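Local coordinates for putative uncharacterized protein (Dictyostelium purpureum, PDB 4R12), which probably serves as the nicastrin subunit of gamma-secretase, the complex that cleaves integral membrane proteins such as Notch receptors within the membrane, at residues T475-E480 / S498-K503; I505-Y510 / T523-C528. All blocks are in the same frame, centred on the assembly; numbering follows the deposited sequence.

Contact 1: residues T475-E480 / S498-K503; sequences TYPLNE and SPYETK
Pro477 lies flat across one face of the Tyr500 ring, and this stack carries the contact, for no hydrogen bond joins the two segments directly. Its CB sits over the middle of the ring, 3.7 Å from the centroid and only 11° off the ring normal, which makes a clear CH-pi contact. The rest of the pyrrolidine follows the ring outward: CG lies near CE2, and CD comes to 3.5 Å from Tyr500 CZ, so that the proline spans the phenol from its root to its hydroxyl end. With CG anti to the backbone N (chi1 -178°), Tyr500 reaches away from its helix to present this face to the loop. Thr475 meets the same ring differently, its carbonyl O lying at the ring edge, near the plane, 3.6 Å from Tyr500 CE1. The aromatic belongs to the first turn of helix 500-512, just after Pro499 at the N-cap position, and the contact holds the long loop between helix 452-463 and strand 495-496 against the start of that helix. The same CD also rests above the rim of the Tyr476 ring, so one methylene touches two aromatic side chains. The polar end of Tyr500 is tied to Asn470, whose ND2 also bonds Thr475 O, so one amide links the ring and the loop. A second bridge is made by a water, which lies 2.7 Å from Asn479 O and 2.5 Å from Glu501 OE1; that carboxylate oxygen also accepts from the backbone N of Asn483.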
loop_
_atom_site.group_PDB
_atom_site.type_symbol
_atom_site.label_atom_id
_atom_site.label_comp_id
_atom_site.label_asym_id
_atom_site.label_seq_id
_atom_site.Cartn_x
_atom_site.Cartn_y
_atom_site.Cartn_z
ATOM N N THR A 475 -18.041 10.362 -2.483
ATOM C CA THR A 475 -17.209 11.531 -2.212
ATOM C C THR A 475 -16.169 11.695 -3.320
ATOM O O THR A 475 -15.929 10.765 -4.080
ATOM C CB THR A 475 -16.476 11.416 -0.842
ATOM O OG1 THR A 475 -15.744 10.180 -0.781
ATOM C CG2 THR A 475 -17.471 11.455 0.307
ATOM N N TYR A 476 -15.571 12.880 -3.413
ATOM C CA TYR A 476 -14.415 13.099 -4.276
ATOM C C TYR A 476 -13.141 13.053 -3.418
ATOM O O TYR A 476 -13.149 13.558 -2.302
ATOM C CB TYR A 476 -14.525 14.439 -5.000
ATOM C CG TYR A 476 -13.732 14.485 -6.287
ATOM C CD1 TYR A 476 -12.395 14.881 -6.296
ATOM C CD2 TYR A 476 -14.314 14.105 -7.493
ATOM C CE1 TYR A 476 -11.663 14.905 -7.475
ATOM C CE2 TYR A 476 -13.591 14.128 -8.677
ATOM C CZ TYR A 476 -12.269 14.531 -8.663
ATOM O OH TYR A 476 -11.557 14.552 -9.848
ATOM N N PRO A 477 -12.050 12.442 -3.926
ATOM C CA PRO A 477 -10.846 12.368 -3.081
ATOM C C PRO A 477 -10.189 13.738 -2.820
ATOM O O PRO A 477 -10.054 14.530 -3.742
ATOM C CB PRO A 477 -9.899 11.456 -3.890
ATOM C CG PRO A 477 -10.357 11.585 -5.309
ATOM C CD PRO A 477 -11.864 11.761 -5.223
ATOM N N LEU A 478 -9.786 13.994 -1.583
ATOM C CA LEU A 478 -9.085 15.239 -1.236
ATOM C C LEU A 478 -7.711 15.338 -1.912
ATOM O O LEU A 478 -7.262 16.417 -2.293
ATOM C CB LEU A 478 -8.930 15.344 0.279
ATOM C CG LEU A 478 -10.254 15.370 1.059
ATOM C CD1 LEU A 478 -10.027 15.313 2.569
ATOM C CD2 LEU A 478 -11.083 16.599 0.673
ATOM N N ASN A 479 -7.062 14.191 -2.066
ATOM C CA ASN A 479 -5.740 14.109 -2.659
ATOM C C ASN A 479 -5.816 13.290 -3.955
ATOM O O ASN A 479 -6.176 12.112 -3.936
ATOM C CB ASN A 479 -4.755 13.488 -1.644
ATOM C CG ASN A 479 -3.341 13.316 -2.208
ATOM O OD1 ASN A 479 -3.018 13.829 -3.275
ATOM N ND2 ASN A 479 -2.485 12.590 -1.467
ATOM N N GLU A 480 -5.494 13.908 -5.087
ATOM C CA GLU A 480 -5.596 13.205 -6.363
ATOM C C GLU A 480 -4.350 12.401 -6.661
ATOM O O GLU A 480 -4.317 11.650 -7.623
ATOM C CB GLU A 480 -5.867 14.189 -7.511
ATOM C CG GLU A 480 -7.168 14.974 -7.332
ATOM C CD GLU A 480 -7.516 15.817 -8.557
ATOM O OE1 GLU A 480 -6.590 16.309 -9.236
ATOM O OE2 GLU A 480 -8.719 15.973 -8.839
ATOM N N SER A 498 -11.605 3.837 6.705
ATOM C CA SER A 498 -10.918 3.511 5.457
ATOM C C SER A 498 -10.722 4.741 4.579
ATOM O O SER A 498 -11.659 5.517 4.369
ATOM C CB SER A 498 -11.691 2.441 4.666
ATOM O OG SER A 498 -11.524 1.151 5.230
ATOM N N PRO A 499 -9.509 4.905 4.036
ATOM C CA PRO A 499 -9.257 5.983 3.075
ATOM C C PRO A 499 -9.974 5.738 1.750
ATOM O O PRO A 499 -10.460 4.635 1.491
ATOM C CB PRO A 499 -7.736 5.951 2.875
ATOM C CG PRO A 499 -7.197 4.987 3.950
ATOM C CD PRO A 499 -8.320 4.070 4.270
ATOM N N TYR A 500 -10.003 6.774 0.920
ATOM C CA TYR A 500 -10.673 6.744 -0.375
ATOM C C TYR A 500 -10.222 5.557 -1.203
ATOM O O TYR A 500 -11.041 4.870 -1.805
ATOM C CB TYR A 500 -10.397 8.042 -1.133
ATOM C CG TYR A 500 -11.100 8.132 -2.473
ATOM C CD1 TYR A 500 -12.414 8.576 -2.558
ATOM C CD2 TYR A 500 -10.447 7.776 -3.649
ATOM C CE1 TYR A 500 -13.074 8.657 -3.786
ATOM C CE2 TYR A 500 -11.088 7.864 -4.882
ATOM C CZ TYR A 500 -12.406 8.301 -4.942
ATOM O OH TYR A 500 -13.056 8.388 -6.165
ATOM N N GLU A 501 -8.910 5.323 -1.213
ATOM C CA GLU A 501 -8.322 4.260 -2.020
ATOM C C GLU A 501 -8.894 2.875 -1.709
ATOM O O GLU A 501 -9.162 2.106 -2.632
ATOM C CB GLU A 501 -6.801 4.244 -1.842
ATOM C CG GLU A 501 -6.063 5.239 -2.724
ATOM C CD GLU A 501 -6.139 6.678 -2.222
ATOM O OE1 GLU A 501 -5.728 7.582 -2.990
ATOM O OE2 GLU A 501 -6.596 6.905 -1.077
ATOM N N THR A 502 -9.078 2.557 -0.429
ATOM C CA THR A 502 -9.689 1.290 -0.037
ATOM C C THR A 502 -11.164 1.206 -0.432
ATOM O O THR A 502 -11.610 0.195 -0.962
ATOM C CB THR A 502 -9.565 1.050 1.489
ATOM O OG1 THR A 502 -8.188 0.883 1.824
ATOM C CG2 THR A 502 -10.300 -0.212 1.907
ATOM N N LYS A 503 -11.916 2.268 -0.170
ATOM C CA LYS A 503 -13.326 2.295 -0.567
ATOM C C LYS A 503 -13.491 2.143 -2.081
ATOM O O LYS A 503 -14.373 1.406 -2.548
ATOM C CB LYS A 503 -13.971 3.584 -0.097
ATOM C CG LYS A 503 -13.990 3.745 1.412
ATOM C CD LYS A 503 -14.654 5.063 1.813
ATOM C CE LYS A 503 -15.082 5.013 3.273
ATOM N NZ LYS A 503 -14.385 6.011 4.122
HETATM O O HOH W 1 -6.272 9.951 -2.285
#

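Contact 2: residues I505-Y510 / T523-C528. With CA (calcium ion), chain G.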
loop_
_atom_site.group_PDB
_atom_site.type_symbol
_atom_site.label_atom_id
_atom_site.label_comp_id
_atom_site.label_asym_id
_atom_site.label_seq_id
_atom_site.Cartn_x
_atom_site.Cartn_y
_atom_site.Cartn_z
ATOM N N ILE A 505 -11.304 0.684 -4.274
ATOM C CA ILE A 505 -11.000 -0.704 -4.635
ATOM C C ILE A 505 -12.185 -1.615 -4.267
ATOM O O ILE A 505 -12.605 -2.454 -5.063
ATOM C CB ILE A 505 -9.704 -1.210 -3.954
ATOM C CG1 ILE A 505 -8.472 -0.491 -4.523
ATOM C CG2 ILE A 505 -9.539 -2.700 -4.134
ATOM C CD1 ILE A 505 -7.179 -0.797 -3.743
ATOM N N HIS A 506 -12.740 -1.426 -3.076
ATOM C CA HIS A 506 -13.901 -2.215 -2.652
ATOM C C HIS A 506 -15.103 -2.055 -3.611
ATOM O O HIS A 506 -15.655 -3.038 -4.099
ATOM C CB HIS A 506 -14.306 -1.813 -1.228
ATOM C CG HIS A 506 -15.552 -2.480 -0.735
ATOM N ND1 HIS A 506 -16.486 -1.823 0.035
ATOM C CD2 HIS A 506 -16.005 -3.751 -0.874
ATOM C CE1 HIS A 506 -17.472 -2.656 0.337
ATOM N NE2 HIS A 506 -17.202 -3.830 -0.203
ATOM N N ARG A 507 -15.504 -0.824 -3.866
ATOM C CA ARG A 507 -16.699 -0.594 -4.685
ATOM C C ARG A 507 -16.484 -1.021 -6.141
ATOM O O ARG A 507 -17.414 -1.517 -6.799
ATOM C CB ARG A 507 -17.113 0.868 -4.623
ATOM C CG ARG A 507 -17.448 1.410 -3.234
ATOM C CD ARG A 507 -18.914 1.276 -2.876
ATOM N NE ARG A 507 -19.795 1.997 -3.799
ATOM C CZ ARG A 507 -21.122 1.905 -3.770
ATOM N NH1 ARG A 507 -21.701 1.124 -2.866
ATOM N NH2 ARG A 507 -21.871 2.587 -4.639
ATOM N N LEU A 508 -15.266 -0.847 -6.644
ATOM C CA LEU A 508 -14.950 -1.262 -8.005
ATOM C C LEU A 508 -14.931 -2.796 -8.134
ATOM O O LEU A 508 -15.541 -3.354 -9.046
ATOM C CB LEU A 508 -13.607 -0.660 -8.446
ATOM C CG LEU A 508 -13.126 -1.031 -9.847
ATOM C CD1 LEU A 508 -14.127 -0.527 -10.920
ATOM C CD2 LEU A 508 -11.705 -0.486 -10.097
ATOM N N LEU A 509 -14.253 -3.473 -7.208
ATOM C CA LEU A 509 -14.187 -4.940 -7.208
ATOM C C LEU A 509 -15.585 -5.541 -7.053
ATOM O O LEU A 509 -15.940 -6.490 -7.746
ATOM C CB LEU A 509 -13.276 -5.451 -6.081
ATOM C CG LEU A 509 -13.087 -6.970 -5.930
ATOM C CD1 LEU A 509 -12.555 -7.570 -7.220
ATOM C CD2 LEU A 509 -12.139 -7.296 -4.785
ATOM N N TYR A 510 -16.351 -4.991 -6.114
ATOM C CA TYR A 510 -17.731 -5.419 -5.887
ATOM C C TYR A 510 -18.531 -5.330 -7.193
ATOM O O TYR A 510 -19.227 -6.270 -7.578
ATOM C CB TYR A 510 -18.377 -4.558 -4.792
ATOM C CG TYR A 510 -19.731 -5.045 -4.306
ATOM C CD1 TYR A 510 -20.895 -4.807 -5.046
ATOM C CD2 TYR A 510 -19.851 -5.740 -3.100
ATOM C CE1 TYR A 510 -22.133 -5.259 -4.600
ATOM C CE2 TYR A 510 -21.086 -6.196 -2.648
ATOM C CZ TYR A 510 -22.222 -5.950 -3.400
ATOM O OH TYR A 510 -23.449 -6.396 -2.958
ATOM N N THR A 523 -31.158 4.923 -2.382
ATOM C CA THR A 523 -30.268 6.078 -2.211
ATOM C C THR A 523 -29.156 5.811 -1.188
ATOM O O THR A 523 -28.323 6.675 -0.928
ATOM C CB THR A 523 -31.037 7.347 -1.778
ATOM O OG1 THR A 523 -31.693 7.104 -0.530
ATOM C CG2 THR A 523 -32.073 7.748 -2.832
ATOM N N SER A 524 -29.138 4.622 -0.606
ATOM C CA SER A 524 -28.029 4.237 0.262
ATOM C C SER A 524 -27.977 2.726 0.368
ATOM O O SER A 524 -28.960 2.054 0.071
ATOM C CB SER A 524 -28.175 4.858 1.652
ATOM O OG SER A 524 -29.081 4.093 2.420
ATOM N N ASP A 525 -26.833 2.190 0.790
ATOM C CA ASP A 525 -26.666 0.746 0.885
ATOM C C ASP A 525 -27.704 0.106 1.806
ATOM O O ASP A 525 -28.125 -1.017 1.562
ATOM C CB ASP A 525 -25.255 0.390 1.371
ATOM C CG ASP A 525 -24.172 0.829 0.408
ATOM O OD1 ASP A 525 -24.450 0.969 -0.811
ATOM O OD2 ASP A 525 -23.027 1.031 0.863
ATOM N N ASN A 526 -28.135 0.821 2.846
ATOM C CA ASN A 526 -29.111 0.263 3.785
ATOM C C ASN A 526 -30.496 0.062 3.157
ATOM O O ASN A 526 -31.343 -0.632 3.719
ATOM C CB ASN A 526 -29.232 1.147 5.034
ATOM C CG ASN A 526 -27.933 1.238 5.820
ATOM O OD1 ASN A 526 -27.048 0.378 5.705
ATOM N ND2 ASN A 526 -27.811 2.282 6.632
ATOM N N ASP A 527 -30.724 0.657 1.986
ATOM C CA ASP A 527 -31.969 0.431 1.245
ATOM C C ASP A 527 -31.974 -0.931 0.558
ATOM O O ASP A 527 -33.025 -1.405 0.108
ATOM C CB ASP A 527 -32.186 1.507 0.170
ATOM C CG ASP A 527 -32.469 2.877 0.745
ATOM O OD1 ASP A 527 -32.831 2.984 1.936
ATOM O OD2 ASP A 527 -32.350 3.858 -0.023
ATOM N N CYS A 528 -30.794 -1.536 0.448
ATOM C CA CYS A 528 -30.610 -2.748 -0.345
ATOM C C CYS A 528 -30.399 -3.999 0.515
ATOM O O CYS A 528 -29.369 -4.142 1.163
ATOM C CB CYS A 528 -29.418 -2.575 -1.301
ATOM S SG CYS A 528 -29.692 -1.276 -2.582
HETATM CA CA CA G . -27.419 -3.215 2.094
HETATM O O HOH W 2 -20.724 0.613 -0.247
HETATM O O HOH W 3 -29.030 -3.424 4.034
HETATM O O HOH W 4 -26.275 -5.356 2.692
HETATM O O HOH W 5 -25.609 -2.404 3.317
#
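Arg507 and Asp525 meet in a long salt bridge. Arg507 NH1 reaches Asp525 OD1 at 3.4 Å, a weak hydrogen bond with an N-H...O angle of 132°; the oxygen lies at the edge of the guanidinium, near its plane, and the two planar groups are turned 32° apart. A water tightens the link, accepting from Arg507 NH1 at 2.8 Å and donating to Asp525 OD2 at 2.6 Å, so both carboxylate oxygens are engaged. Arg507 bends at chi2 (-91°) and chi3 to bring its tip from the side of helix 500-512 to the loop. Beyond this pair, strand 532-534 positions both partners: Arg507 NH2 donates to Cys533 O, Asp525 OD1 accepts from Cys533 N, and Tyr534 makes a cation-pi contact with the guanidinium, while NE is held by Leu472 O. Further out, the backbone of Asp525 does separate work. Its carbonyl O binds the calcium ion at 2.4 Å, as does Cys528 O at the same distance; three waters and Ser531 O bring the ligands to six. The short 3-10 turn 525-527 brings the two carbonyls together, aided by Cys528 N bonding to Asp525 O, and Cys528 is fixed by its disulfide to Cys538. Asp527 OD2 reaches back before the turn, accepting from Thr523 N at 2.8 Å. Asp525 thus shares its carboxylate between Arg507 and the backbone N of Cys533 and gives its carbonyl to calcium, consistent with the ion ordering the loop while the charge pair ties it to the helix.

Contacts 1 and 2 draw on one helix, 500-512, in succession: residues 498-503 carry its N-cap and first turn and receive the preceding loop, whereas 505-510 supply the next turns and meet the calcium-bearing loop that follows strand 516-522. Their centres are about 15 Å apart, on the same side of the chain's centre, and the segments adjoin in sequence without otherwise touching. The two are nonetheless joined through the loop leading into 475-480, since Met473 packs against both Tyr500 and Arg507. Contact 1 is mainly apolar and partly buried; contact 2 is polar, at the surface, and alone includes ligands of the calcium ion, through Asp525 and Cys528.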